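Local coordinates for protein OBCA, Oxalate Biosynthetic Component A (Burkholderia glumae, PDB 4NNB) that belongs to the Oxalate Biosynthetic Component A family, pairs an N-terminal domain with a TIM barrel, and holds a magnesium ion beside an oxaloacetate ion, at residues P205-T209 against A260-V265; K117-A121 against A483-G487; S231-R235 against V244-S248. All coordinates share one frame; numbering follows the deposited sequence.

Contact 1 of 3, residues P205-T209 against A260-V265; sequences PEAIT and AIVPMV
Ile208 and Ile261 form the barrel-facing part of this helix pair, in which two segments run the same general way with axes 9.3 Å apart and 41° from parallel. Ile208 offers its CG2 branch, which lies 3.8 Å from CD1 of Ile261. The first torsion of Ile261 (chi1 -65°) sets CG1 beside the backbone N, and from there CG1 packs against Pro205 in the first turn of helix 205-217, 3.7 Å from its CA. Pro205 makes a separate apolar contact on the same turn, its CB resting against Ala260 CB at 4.0 Å. Further along, Thr209 CG2 and Val265 CG2 meet methyl to methyl.

The polar element stays within one helix. Pro205 O accepts the backbone N of Thr209 and also its OG1, the latter at 2.8 Å, and the two donors arrive from opposite faces of the carbonyl plane. The second bond holds the threonine side chain in its rotamer, with OG1 turned back to its own helix, within a mainly apolar interface.

In the remaining contact Met264 and Thr209 cross at about a right angle. Met264 bends at its last torsion (chi3 -43°) and brings CE to 3.1 Å from Thr209 OG1, a tight approach, and 3.6 Å from Pro205 O. The methyl thus covers the oxygens of the intrahelical bond.

Ile208 and Ile261 both also touch Leu225 on strand 222-229, which lies between the two helices in sequence. The case illustrates a rule of the TIM barrel: successive helices of the outer layer pack side by side and share the strand that joins them.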
# COMPACT_ATOMS: atom_id res chain seq x y z
N PRO A 205 5.11 1.21 -16.11
CA PRO A 205 6.28 0.34 -16.20
C PRO A 205 7.58 1.05 -15.81
O PRO A 205 8.42 0.45 -15.12
CB PRO A 205 6.31 -0.04 -17.68
CG PRO A 205 4.85 -0.05 -18.08
CD PRO A 205 4.23 1.09 -17.30
N GLU A 206 7.74 2.30 -16.24
CA GLU A 206 8.96 3.06 -15.95
C GLU A 206 9.12 3.32 -14.47
O GLU A 206 10.18 3.09 -13.89
CB GLU A 206 8.95 4.40 -16.70
CG GLU A 206 10.32 4.84 -17.17
CD GLU A 206 10.73 4.18 -18.47
OE1 GLU A 206 9.83 3.69 -19.20
OE2 GLU A 206 11.94 4.16 -18.77
N ALA A 207 8.05 3.80 -13.85
CA ALA A 207 8.06 4.13 -12.43
C ALA A 207 8.18 2.86 -11.57
O ALA A 207 8.90 2.84 -10.57
CB ALA A 207 6.80 4.93 -12.06
N ILE A 208 7.47 1.80 -11.97
CA ILE A 208 7.54 0.54 -11.24
C ILE A 208 8.96 -0.02 -11.29
O ILE A 208 9.50 -0.49 -10.28
CB ILE A 208 6.51 -0.48 -11.80
CG1 ILE A 208 5.11 -0.07 -11.35
CG2 ILE A 208 6.84 -1.91 -11.36
CD1 ILE A 208 3.96 -0.86 -12.02
N THR A 209 9.58 0.04 -12.47
CA THR A 209 10.97 -0.40 -12.61
C THR A 209 11.89 0.39 -11.69
O THR A 209 12.71 -0.18 -10.97
CB THR A 209 11.47 -0.26 -14.07
OG1 THR A 209 10.71 -1.12 -14.92
CG2 THR A 209 12.94 -0.63 -14.18
N ALA A 260 7.32 -5.26 -20.34
CA ALA A 260 8.26 -4.15 -20.21
C ALA A 260 9.03 -4.24 -18.89
O ALA A 260 10.26 -4.18 -18.87
CB ALA A 260 7.52 -2.82 -20.31
N ILE A 261 8.30 -4.43 -17.78
CA ILE A 261 8.92 -4.42 -16.45
C ILE A 261 9.98 -5.50 -16.24
O ILE A 261 11.08 -5.20 -15.77
CB ILE A 261 7.86 -4.48 -15.32
CG1 ILE A 261 7.00 -3.22 -15.34
CG2 ILE A 261 8.53 -4.65 -13.96
CD1 ILE A 261 5.62 -3.37 -14.69
N VAL A 262 9.65 -6.74 -16.58
CA VAL A 262 10.57 -7.84 -16.31
C VAL A 262 11.97 -7.62 -16.91
O VAL A 262 12.96 -7.67 -16.18
CB VAL A 262 9.98 -9.23 -16.68
CG1 VAL A 262 11.04 -10.30 -16.56
CG2 VAL A 262 8.76 -9.54 -15.79
N PRO A 263 12.07 -7.34 -18.23
CA PRO A 263 13.43 -7.12 -18.74
C PRO A 263 14.04 -5.77 -18.34
O PRO A 263 15.26 -5.67 -18.25
CB PRO A 263 13.25 -7.19 -20.26
CG PRO A 263 11.85 -6.75 -20.48
CD PRO A 263 11.07 -7.32 -19.31
N MET A 264 13.22 -4.74 -18.09
CA MET A 264 13.79 -3.45 -17.69
C MET A 264 14.45 -3.57 -16.31
O MET A 264 15.56 -3.08 -16.10
CB MET A 264 12.75 -2.32 -17.74
CG MET A 264 12.36 -1.94 -19.17
SD MET A 264 11.28 -0.51 -19.30
CE MET A 264 10.14 -0.84 -17.99
N VAL A 265 13.79 -4.28 -15.40
CA VAL A 265 14.37 -4.55 -14.09
C VAL A 265 15.64 -5.38 -14.22
O VAL A 265 16.69 -5.04 -13.65
CB VAL A 265 13.36 -5.26 -13.15
CG1 VAL A 265 14.06 -5.80 -11.91
CG2 VAL A 265 12.27 -4.31 -12.75

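Contact 2 of 3, residues K117-A121 against A483-G487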
# COMPACT_ATOMS: atom_id res chain seq x y z
N LYS A 117 8.37 24.08 12.15
CA LYS A 117 8.12 23.16 13.26
C LYS A 117 7.35 23.77 14.46
O LYS A 117 6.43 23.13 14.97
CB LYS A 117 9.43 22.52 13.72
CG LYS A 117 9.27 21.57 14.91
CD LYS A 117 10.56 20.78 15.11
CE LYS A 117 10.47 19.85 16.30
NZ LYS A 117 11.37 18.66 16.11
N PRO A 118 7.73 24.98 14.91
CA PRO A 118 6.97 25.55 16.04
C PRO A 118 5.47 25.76 15.75
O PRO A 118 4.68 25.76 16.70
CB PRO A 118 7.65 26.90 16.30
CG PRO A 118 9.02 26.77 15.71
CD PRO A 118 8.85 25.86 14.51
N TRP A 119 5.08 25.94 14.49
CA TRP A 119 3.66 26.06 14.19
C TRP A 119 2.93 24.77 14.49
O TRP A 119 1.85 24.77 15.09
CB TRP A 119 3.43 26.41 12.72
CG TRP A 119 3.82 27.79 12.35
CD1 TRP A 119 4.56 28.67 13.10
CD2 TRP A 119 3.52 28.46 11.13
NE1 TRP A 119 4.73 29.84 12.41
CE2 TRP A 119 4.11 29.73 11.20
CE3 TRP A 119 2.82 28.09 9.98
CZ2 TRP A 119 4.01 30.65 10.16
CZ3 TRP A 119 2.72 29.01 8.95
CH2 TRP A 119 3.30 30.28 9.05
N LEU A 120 3.52 23.66 14.07
CA LEU A 120 2.90 22.35 14.24
C LEU A 120 3.00 21.92 15.69
O LEU A 120 2.16 21.18 16.19
CB LEU A 120 3.59 21.32 13.34
CG LEU A 120 3.35 21.43 11.83
CD1 LEU A 120 4.42 20.66 11.04
CD2 LEU A 120 1.99 20.90 11.49
N ALA A 121 4.04 22.39 16.36
CA ALA A 121 4.28 22.00 17.75
C ALA A 121 3.28 22.67 18.68
O ALA A 121 3.12 22.25 19.83
CB ALA A 121 5.71 22.33 18.16
N ALA A 483 10.72 11.08 13.61
CA ALA A 483 10.77 11.75 14.91
C ALA A 483 11.03 13.27 14.81
O ALA A 483 10.77 14.01 15.76
CB ALA A 483 11.82 11.09 15.81
N ARG A 484 11.53 13.72 13.66
CA ARG A 484 11.84 15.13 13.47
C ARG A 484 10.59 16.01 13.45
O ARG A 484 10.64 17.19 13.82
CB ARG A 484 12.62 15.33 12.16
CG ARG A 484 13.91 14.54 12.08
CD ARG A 484 14.54 14.64 10.70
NE ARG A 484 13.64 14.15 9.65
CZ ARG A 484 13.95 14.09 8.36
NH1 ARG A 484 15.15 14.47 7.94
NH2 ARG A 484 13.06 13.65 7.48
N VAL A 485 9.48 15.45 12.99
CA VAL A 485 8.28 16.26 12.74
C VAL A 485 7.27 16.07 13.86
O VAL A 485 7.10 14.95 14.37
CB VAL A 485 7.67 15.96 11.34
CG1 VAL A 485 6.92 14.62 11.33
CG2 VAL A 485 6.76 17.10 10.87
N PRO A 486 6.63 17.17 14.31
CA PRO A 486 5.58 17.01 15.32
C PRO A 486 4.51 16.05 14.83
O PRO A 486 4.17 16.05 13.64
CB PRO A 486 5.01 18.42 15.47
CG PRO A 486 6.19 19.31 15.18
CD PRO A 486 6.97 18.59 14.08
N GLY A 487 3.98 15.23 15.74
CA GLY A 487 3.06 14.18 15.37
C GLY A 487 3.76 12.87 15.03
O GLY A 487 3.19 11.79 15.17
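Pro486 packs its ring on the short helix 117-121 and is the centre of this contact, its CG lying between two side chains one turn apart. On one flank it meets the CG of Lys117 at 3.8 Å, and on the other it meets the CB of Leu120 at the same 3.8 Å. The methyl of Ala121 adds a looser touch, 4.3 Å from CB to the same ring carbon. CG is thus the central point of the pyrrolidine ring, with the ring's CB added on the Leu120 side and its CD on the Lys117 side.

Lys117 crosses the proline obliquely and continues past it. Its CG, anti to the backbone N (chi1 178°), touches the ring, and the extended chain carries NZ on to Arg484 O, with CE already 3.6 Å from that oxygen. NZ gives a hydrogen bond of 2.8 Å to Arg484 O, approaching the carbonyl at a C=O...NZ angle of 139° and tilted 34° from its plane. One lysine thus serves both kinds of contact, apolar near its root and polar at its tip.

Leu120 reaches deeper, where its CD1 makes a loose contact of 4.3 Å with Val485 CG2. Both side chains also touch Val132 of helix 125-137 and Leu148, so this end of the contact merges with a buried apolar cluster. The guanidinium of Arg484 is held in salt bridges with Asp482 and Glu144.

The example shows how a loop between two strands, 479-481 and 489-491, can be fastened to a distant part of the chain: a proline seated on a single helical turn of the N-terminal domain, with a lysine-to-carbonyl bond beside it.

Contact 3 of 3, residues S231-R235 against V244-S248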
# COMPACT_ATOMS: atom_id res chain seq x y z
N SER A 231 -6.06 2.70 -18.78
CA SER A 231 -6.66 2.98 -20.08
C SER A 231 -7.83 3.97 -19.98
O SER A 231 -8.24 4.56 -20.98
CB SER A 231 -7.14 1.68 -20.73
OG SER A 231 -8.12 1.06 -19.91
N ASP A 232 -8.36 4.15 -18.78
CA ASP A 232 -9.50 5.04 -18.56
C ASP A 232 -9.09 6.49 -18.17
O ASP A 232 -9.93 7.26 -17.69
CB ASP A 232 -10.43 4.44 -17.50
CG ASP A 232 -9.85 4.51 -16.09
OD1 ASP A 232 -8.63 4.75 -15.96
OD2 ASP A 232 -10.60 4.34 -15.10
N ARG A 233 -7.82 6.84 -18.35
CA ARG A 233 -7.35 8.18 -17.99
C ARG A 233 -8.03 9.24 -18.86
O ARG A 233 -8.05 9.13 -20.08
CB ARG A 233 -5.83 8.29 -18.13
CG ARG A 233 -5.33 9.71 -18.34
CD ARG A 233 -3.83 9.76 -18.58
NE ARG A 233 -3.08 9.42 -17.38
CZ ARG A 233 -2.21 10.22 -16.79
NH1 ARG A 233 -1.96 11.42 -17.30
NH2 ARG A 233 -1.57 9.83 -15.69
N ARG A 234 -8.58 10.27 -18.23
CA ARG A 234 -9.21 11.35 -19.00
C ARG A 234 -9.03 12.70 -18.32
O ARG A 234 -9.14 12.81 -17.10
CB ARG A 234 -10.69 11.04 -19.27
CG ARG A 234 -11.56 11.13 -18.04
CD ARG A 234 -12.82 10.27 -18.16
NE ARG A 234 -13.50 10.18 -16.87
CZ ARG A 234 -14.63 9.50 -16.65
NH1 ARG A 234 -15.22 8.84 -17.64
NH2 ARG A 234 -15.16 9.49 -15.43
N ARG A 235 -8.72 13.71 -19.13
CA ARG A 235 -8.47 15.06 -18.64
C ARG A 235 -9.76 15.89 -18.65
O ARG A 235 -10.39 16.05 -19.70
CB ARG A 235 -7.40 15.74 -19.51
CG ARG A 235 -6.00 15.20 -19.28
CD ARG A 235 -5.03 15.65 -20.38
NE ARG A 235 -4.84 17.09 -20.40
CZ ARG A 235 -3.97 17.74 -19.63
NH1 ARG A 235 -3.22 17.07 -18.76
NH2 ARG A 235 -3.86 19.05 -19.72
N VAL A 244 -7.88 18.81 -14.50
CA VAL A 244 -7.78 17.76 -13.52
C VAL A 244 -7.85 16.41 -14.28
O VAL A 244 -8.62 16.27 -15.22
CB VAL A 244 -8.88 17.91 -12.45
CG1 VAL A 244 -9.20 16.59 -11.79
CG2 VAL A 244 -8.46 18.95 -11.40
N THR A 245 -7.01 15.45 -13.89
CA THR A 245 -6.96 14.14 -14.55
C THR A 245 -7.58 13.08 -13.65
O THR A 245 -7.16 12.93 -12.50
CB THR A 245 -5.51 13.75 -14.85
OG1 THR A 245 -4.86 14.81 -15.55
CG2 THR A 245 -5.43 12.46 -15.69
N VAL A 246 -8.56 12.35 -14.16
CA VAL A 246 -9.19 11.27 -13.39
C VAL A 246 -8.93 9.89 -14.02
O VAL A 246 -8.53 9.79 -15.18
CB VAL A 246 -10.69 11.49 -13.24
CG1 VAL A 246 -10.95 12.81 -12.54
CG2 VAL A 246 -11.36 11.50 -14.60
N GLY A 247 -9.17 8.84 -13.23
CA GLY A 247 -8.87 7.48 -13.64
C GLY A 247 -8.99 6.50 -12.47
O GLY A 247 -8.65 6.85 -11.34
N SER A 248 -9.46 5.29 -12.74
CA SER A 248 -9.67 4.30 -11.67
C SER A 248 -8.36 3.77 -11.07
O SER A 248 -8.32 3.40 -9.90
CB SER A 248 -10.48 3.12 -12.20
OG SER A 248 -9.70 2.34 -13.11
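Arg234 and Val246 form the hydrogen-bonded pair of an antiparallel beta hairpin, made by strands 234-238 and 242-246. Each satisfies both its backbone groups on the other: Arg234 N gives to Val246 O at 3.1 Å, and Val246 N gives to Arg234 O at 3.0 Å. Val246 O has a further, weaker visitor in the CA-H of Arg233, with CA at 3.4 Å. The next pair, Arg235 with Thr245, is non-hydrogen-bonded, and pairing resumes beyond it between Val244 and Ile236.

Where the strands end, a side chain takes over the role of the backbone. Asp232 CG stands between its own backbone N and carbonyl carbon (chi1 73°), which directs the carboxylate across to Ser248. OD2 takes two bonds there. Ser248 N meets it at 2.8 Å on the syn side, close to the carboxylate plane, while Ser248 OG gives a bond of 3.0 Å from well above that plane. OD1 has only a weak share in the same N-H. Ser248 OG is also bonded to the backbone N of Arg250, and the neighbouring Gly247 N is answered by Asp52.

On the side of the sheet bearing Arg235 and Thr245, Thr245 OG1 is satisfied by Glu24, and its CG2 methyl lies over one face of the Arg233 guanidinium, not above its centre but nearer its outer atoms. The other side carries Arg234 and Val246. Arg234 has a weak, long ion pair through NH2 with Asp48, but its NE is buried by the contact and has no partner in the model. What lies against that nitrogen, at the edge of the guanidinium and in its plane, is the methyl CG2 of Val246, 3.4 Å from NE.

How the contacts relate
Read from the N terminus, the first contact segment met is 117-121, after barrel strand 5-10 has already been laid down; its partner 483-487 comes more than 360 residues later. Contact 2 thus closes the longest loop, bringing the N-terminal domain to the loop between strands 479-481 and 489-491. Within that span, 205-209 opens contact 1, which 260-265 closes after about fifty residues, joining two successive barrel helices. Contact 3 lies inside this shorter loop: a hairpin inserted between strand 222-229 and helix 255-268. All three nest and none cross. They do not touch: contacts 1 and 3 are about 10 Å apart at their nearest atoms, whereas contact 2 is at least about 21 Å from either.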